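Local atomic coordinates of serpin-ZX (Arabidopsis thaliana, PDB entry 3LE2), a protein that inhibits the cysteine proteases metacaspase-9 and RD21A by offering its reactive center loop as bait, becoming covalently bound to metacaspase-9, and so limits programmed cell death. Residues Glu192-Pro204 with Val382-His393. Numbering follows the deposited sequence.
Sequences EFHLLDGNKVTAP and VLFIGQVVDPLH
Val388 and Val389, where the C-terminal strand 382-388 of the serpin fold runs out, meet the beta hairpin formed by strands 189-194 and 200-207, and the last residues of the chain then pack along that hairpin. Val388 touches it lightly, its carbonyl O lying 4.0 Å from CZ of Phe193. Val389 does more: its O comes within 3.3 Å of Phe193 CE2, oblique to the ring, and the same oxygen receives a hydrogen bond of 2.6 Å from a water that in turn accepts one from Leu196 N. With no direct hydrogen bond between the two segments, this water bridges them, joining the strand exit to the type I turn Leu195-Gly198. Beside it the branched Val389 side chain sends CG1 to Leu196 CD1, apolar against apolar, while its backbone N is tied to Asn32. Asp390 opens the type I turn Asp390-His393, its short carboxylate folding back so that OD1 accepts from Leu392 N in an Asx turn. Pro391 suits its place because its compact ring, held rigid by its bond to the backbone N, lays the CD and CG methylenes over one broad face of Phe193. Pro391 CD stands 3.6 Å above the centroid of the Phe193 ring, only 11° off the normal, a CH-pi contact; Pro391 CG leans over Phe193 CD1. Phe193 reaches this position because its own CG is anti to its backbone N (chi1 -174°), and Pro369 also packs on it. Leu392 then spreads its forked end along the second hairpin strand: CD1 lies 3.4 Å from Thr202 O and also meets Val201 CB, whereas CD2 meets the small Ala203 CB at 4.1 Å. At the chain end, His393 ND1 meets Asp390 OD2 on its syn side at 2.6 Å, 32° out of the carboxylate plane.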
loop_
_atom_site.group_PDB
_atom_site.type_symbol
_atom_site.label_atom_id
_atom_site.label_comp_id
_atom_site.label_asym_id
_atom_site.label_seq_id
_atom_site.Cartn_x
_atom_site.Cartn_y
_atom_site.Cartn_z
ATOM N N GLU A 192 20.776 -18.160 -4.245
ATOM C CA GLU A 192 19.650 -18.985 -3.817
ATOM C C GLU A 192 18.660 -18.249 -2.908
ATOM O O GLU A 192 19.039 -17.682 -1.881
ATOM C CB GLU A 192 20.154 -20.258 -3.122
ATOM C CG GLU A 192 20.947 -21.195 -4.051
ATOM C CD GLU A 192 20.219 -21.501 -5.373
ATOM O OE1 GLU A 192 19.228 -22.267 -5.353
ATOM O OE2 GLU A 192 20.642 -20.988 -6.438
ATOM N N PHE A 193 17.389 -18.265 -3.294
ATOM C CA PHE A 193 16.322 -17.784 -2.426
ATOM C C PHE A 193 15.605 -19.002 -1.841
ATOM O O PHE A 193 15.291 -19.955 -2.559
ATOM C CB PHE A 193 15.348 -16.894 -3.207
ATOM C CG PHE A 193 14.296 -16.243 -2.348
ATOM C CD1 PHE A 193 14.477 -14.957 -1.858
ATOM C CD2 PHE A 193 13.133 -16.919 -2.025
ATOM C CE1 PHE A 193 13.518 -14.371 -1.069
ATOM C CE2 PHE A 193 12.169 -16.334 -1.234
ATOM C CZ PHE A 193 12.359 -15.063 -0.753
ATOM N N HIS A 194 15.357 -18.983 -0.541
ATOM C CA HIS A 194 14.752 -20.136 0.115
ATOM C C HIS A 194 13.250 -19.937 0.246
ATOM O O HIS A 194 12.788 -19.090 1.025
ATOM C CB HIS A 194 15.389 -20.388 1.498
ATOM C CG HIS A 194 16.855 -20.691 1.437
ATOM N ND1 HIS A 194 17.810 -19.714 1.253
ATOM C CD2 HIS A 194 17.528 -21.863 1.511
ATOM C CE1 HIS A 194 19.007 -20.269 1.217
ATOM N NE2 HIS A 194 18.865 -21.572 1.374
ATOM N N LEU A 195 12.498 -20.718 -0.525
ATOM C CA LEU A 195 11.040 -20.664 -0.529
ATOM C C LEU A 195 10.452 -21.258 0.754
ATOM O O LEU A 195 11.067 -22.106 1.394
ATOM C CB LEU A 195 10.501 -21.419 -1.739
ATOM C CG LEU A 195 10.000 -20.690 -2.987
ATOM C CD1 LEU A 195 10.815 -19.475 -3.357
ATOM C CD2 LEU A 195 9.964 -21.676 -4.157
ATOM N N LEU A 196 9.258 -20.811 1.127
ATOM C CA LEU A 196 8.583 -21.337 2.312
ATOM C C LEU A 196 8.229 -22.832 2.183
ATOM O O LEU A 196 8.135 -23.548 3.183
ATOM C CB LEU A 196 7.320 -20.517 2.613
ATOM C CG LEU A 196 7.516 -19.070 3.085
ATOM C CD1 LEU A 196 6.192 -18.290 3.078
ATOM C CD2 LEU A 196 8.168 -19.037 4.471
ATOM N N ASP A 197 8.021 -23.300 0.958
ATOM C CA ASP A 197 7.686 -24.711 0.749
ATOM C C ASP A 197 8.894 -25.643 0.919
ATOM O O ASP A 197 8.799 -26.839 0.650
ATOM C CB ASP A 197 6.998 -24.938 -0.612
ATOM C CG ASP A 197 7.904 -24.648 -1.790
ATOM O OD1 ASP A 197 9.125 -24.461 -1.583
ATOM O OD2 ASP A 197 7.388 -24.609 -2.934
ATOM N N GLY A 198 10.023 -25.096 1.361
ATOM C CA GLY A 198 11.202 -25.908 1.609
ATOM C C GLY A 198 12.218 -25.945 0.475
ATOM O O GLY A 198 13.385 -26.264 0.697
ATOM N N ASN A 199 11.784 -25.629 -0.740
ATOM C CA ASN A 199 12.689 -25.600 -1.880
ATOM C C ASN A 199 13.439 -24.276 -2.019
ATOM O O ASN A 199 13.114 -23.288 -1.357
ATOM C CB ASN A 199 11.913 -25.880 -3.168
ATOM C CG ASN A 199 10.990 -27.080 -3.046
ATOM O OD1 ASN A 199 9.874 -27.073 -3.573
ATOM N ND2 ASN A 199 11.446 -28.115 -2.338
ATOM N N LYS A 200 14.442 -24.276 -2.891
ATOM C CA LYS A 200 15.236 -23.095 -3.198
ATOM C C LYS A 200 15.087 -22.783 -4.692
ATOM O O LYS A 200 14.717 -23.660 -5.475
ATOM C CB LYS A 200 16.721 -23.335 -2.873
ATOM C CG LYS A 200 17.042 -23.682 -1.420
ATOM C CD LYS A 200 16.845 -25.166 -1.119
ATOM C CE LYS A 200 17.553 -25.594 0.180
ATOM N NZ LYS A 200 17.039 -24.929 1.423
ATOM N N VAL A 201 15.384 -21.541 -5.075
ATOM C CA VAL A 201 15.365 -21.106 -6.473
ATOM C C VAL A 201 16.487 -20.103 -6.717
ATOM O O VAL A 201 16.890 -19.388 -5.799
ATOM C CB VAL A 201 14.024 -20.449 -6.863
ATOM C CG1 VAL A 201 12.915 -21.497 -6.942
ATOM C CG2 VAL A 201 13.665 -19.313 -5.887
ATOM N N THR A 202 16.996 -20.051 -7.945
ATOM C CA THR A 202 18.107 -19.159 -8.272
ATOM C C THR A 202 17.591 -17.823 -8.790
ATOM O O THR A 202 16.772 -17.778 -9.708
ATOM C CB THR A 202 19.043 -19.787 -9.324
ATOM O OG1 THR A 202 19.598 -20.997 -8.797
ATOM C CG2 THR A 202 20.175 -18.837 -9.663
ATOM N N ALA A 203 18.076 -16.733 -8.209
ATOM C CA ALA A 203 17.548 -15.413 -8.521
ATOM C C ALA A 203 18.629 -14.324 -8.432
ATOM O O ALA A 203 19.631 -14.492 -7.733
ATOM C CB ALA A 203 16.372 -15.095 -7.587
ATOM N N PRO A 204 18.434 -13.210 -9.157
ATOM C CA PRO A 204 19.359 -12.069 -9.096
ATOM C C PRO A 204 19.294 -11.333 -7.744
ATOM O O PRO A 204 18.241 -10.812 -7.366
ATOM C CB PRO A 204 18.863 -11.134 -10.219
ATOM C CG PRO A 204 17.735 -11.852 -10.911
ATOM C CD PRO A 204 17.281 -12.962 -10.042
ATOM N N VAL A 382 1.561 5.299 5.333
ATOM C CA VAL A 382 2.059 4.115 4.617
ATOM C C VAL A 382 1.420 3.971 3.229
ATOM O O VAL A 382 0.208 3.814 3.130
ATOM C CB VAL A 382 1.776 2.839 5.446
ATOM C CG1 VAL A 382 2.119 1.556 4.662
ATOM C CG2 VAL A 382 2.513 2.918 6.794
ATOM N N LEU A 383 2.226 4.024 2.164
ATOM C CA LEU A 383 1.711 3.817 0.796
ATOM C C LEU A 383 1.463 2.359 0.447
ATOM O O LEU A 383 0.480 2.042 -0.214
ATOM C CB LEU A 383 2.658 4.387 -0.263
ATOM C CG LEU A 383 2.645 5.897 -0.433
ATOM C CD1 LEU A 383 3.330 6.543 0.786
ATOM C CD2 LEU A 383 3.352 6.268 -1.721
ATOM N N PHE A 384 2.381 1.484 0.850
ATOM C CA PHE A 384 2.312 0.074 0.459
ATOM C C PHE A 384 2.750 -0.819 1.597
ATOM O O PHE A 384 3.687 -0.487 2.322
ATOM C CB PHE A 384 3.253 -0.229 -0.725
ATOM C CG PHE A 384 2.868 0.438 -2.017
ATOM C CD1 PHE A 384 1.744 0.025 -2.721
ATOM C CD2 PHE A 384 3.659 1.450 -2.554
ATOM C CE1 PHE A 384 1.402 0.624 -3.928
ATOM C CE2 PHE A 384 3.318 2.056 -3.754
ATOM C CZ PHE A 384 2.184 1.644 -4.442
ATOM N N ILE A 385 2.074 -1.955 1.730
ATOM C CA ILE A 385 2.551 -3.075 2.534
ATOM C C ILE A 385 2.568 -4.309 1.633
ATOM O O ILE A 385 1.681 -4.490 0.801
ATOM C CB ILE A 385 1.632 -3.355 3.742
ATOM C CG1 ILE A 385 1.487 -2.107 4.608
ATOM C CG2 ILE A 385 2.151 -4.551 4.570
ATOM C CD1 ILE A 385 0.492 -2.259 5.743
ATOM N N GLY A 386 3.580 -5.156 1.782
ATOM C CA GLY A 386 3.668 -6.334 0.939
ATOM C C GLY A 386 4.536 -7.428 1.531
ATOM O O GLY A 386 5.182 -7.253 2.571
ATOM N N GLN A 387 4.549 -8.567 0.862
ATOM C CA GLN A 387 5.457 -9.639 1.216
ATOM C C GLN A 387 6.078 -10.171 -0.061
ATOM O O GLN A 387 5.386 -10.338 -1.065
ATOM C CB GLN A 387 4.723 -10.754 1.950
ATOM C CG GLN A 387 3.839 -11.659 1.094
ATOM C CD GLN A 387 3.382 -12.868 1.888
ATOM O OE1 GLN A 387 3.566 -12.916 3.108
ATOM N NE2 GLN A 387 2.804 -13.861 1.205
ATOM N N VAL A 388 7.385 -10.405 -0.020
ATOM C CA VAL A 388 8.107 -11.049 -1.111
ATOM C C VAL A 388 8.407 -12.466 -0.655
ATOM O O VAL A 388 9.240 -12.680 0.233
ATOM C CB VAL A 388 9.425 -10.301 -1.440
ATOM C CG1 VAL A 388 10.155 -10.967 -2.590
ATOM C CG2 VAL A 388 9.135 -8.851 -1.790
ATOM N N VAL A 389 7.683 -13.429 -1.220
ATOM C CA VAL A 389 7.880 -14.838 -0.876
ATOM C C VAL A 389 8.513 -15.591 -2.031
ATOM O O VAL A 389 8.987 -16.707 -1.859
ATOM C CB VAL A 389 6.564 -15.535 -0.442
ATOM C CG1 VAL A 389 6.075 -14.981 0.904
ATOM C CG2 VAL A 389 5.487 -15.398 -1.522
ATOM N N ASP A 390 8.528 -14.972 -3.205
ATOM C CA ASP A 390 9.145 -15.565 -4.387
ATOM C C ASP A 390 9.514 -14.475 -5.385
ATOM O O ASP A 390 8.657 -13.997 -6.120
ATOM C CB ASP A 390 8.192 -16.575 -5.033
ATOM C CG ASP A 390 8.671 -17.052 -6.394
ATOM O OD1 ASP A 390 9.789 -16.680 -6.828
ATOM O OD2 ASP A 390 7.915 -17.799 -7.037
ATOM N N PRO A 391 10.802 -14.095 -5.419
ATOM C CA PRO A 391 11.342 -13.005 -6.239
ATOM C C PRO A 391 11.216 -13.288 -7.726
ATOM O O PRO A 391 11.308 -12.352 -8.520
ATOM C CB PRO A 391 12.830 -13.005 -5.900
ATOM C CG PRO A 391 13.010 -13.965 -4.799
ATOM C CD PRO A 391 11.865 -14.891 -4.793
ATOM N N LEU A 392 11.031 -14.552 -8.103
ATOM C CA LEU A 392 11.030 -14.919 -9.518
ATOM C C LEU A 392 9.667 -14.740 -10.163
ATOM O O LEU A 392 9.514 -14.877 -11.382
ATOM C CB LEU A 392 11.512 -16.360 -9.717
ATOM C CG LEU A 392 13.028 -16.555 -9.679
ATOM C CD1 LEU A 392 13.428 -17.996 -10.026
ATOM C CD2 LEU A 392 13.677 -15.572 -10.627
ATOM N N HIS A 393 8.668 -14.451 -9.343
ATOM C CA HIS A 393 7.343 -14.225 -9.877
ATOM C C HIS A 393 6.793 -12.911 -9.372
ATOM O O HIS A 393 7.501 -12.133 -8.739
ATOM C CB HIS A 393 6.416 -15.385 -9.525
ATOM C CG HIS A 393 6.796 -16.671 -10.188
ATOM N ND1 HIS A 393 7.611 -17.606 -9.587
ATOM C CD2 HIS A 393 6.484 -17.171 -11.407
ATOM C CE1 HIS A 393 7.777 -18.632 -10.404
ATOM N NE2 HIS A 393 7.106 -18.391 -11.514
ATOM O OXT HIS A 393 5.632 -12.598 -9.603
HETATM O O HOH W 1 8.160 -18.784 -0.441
#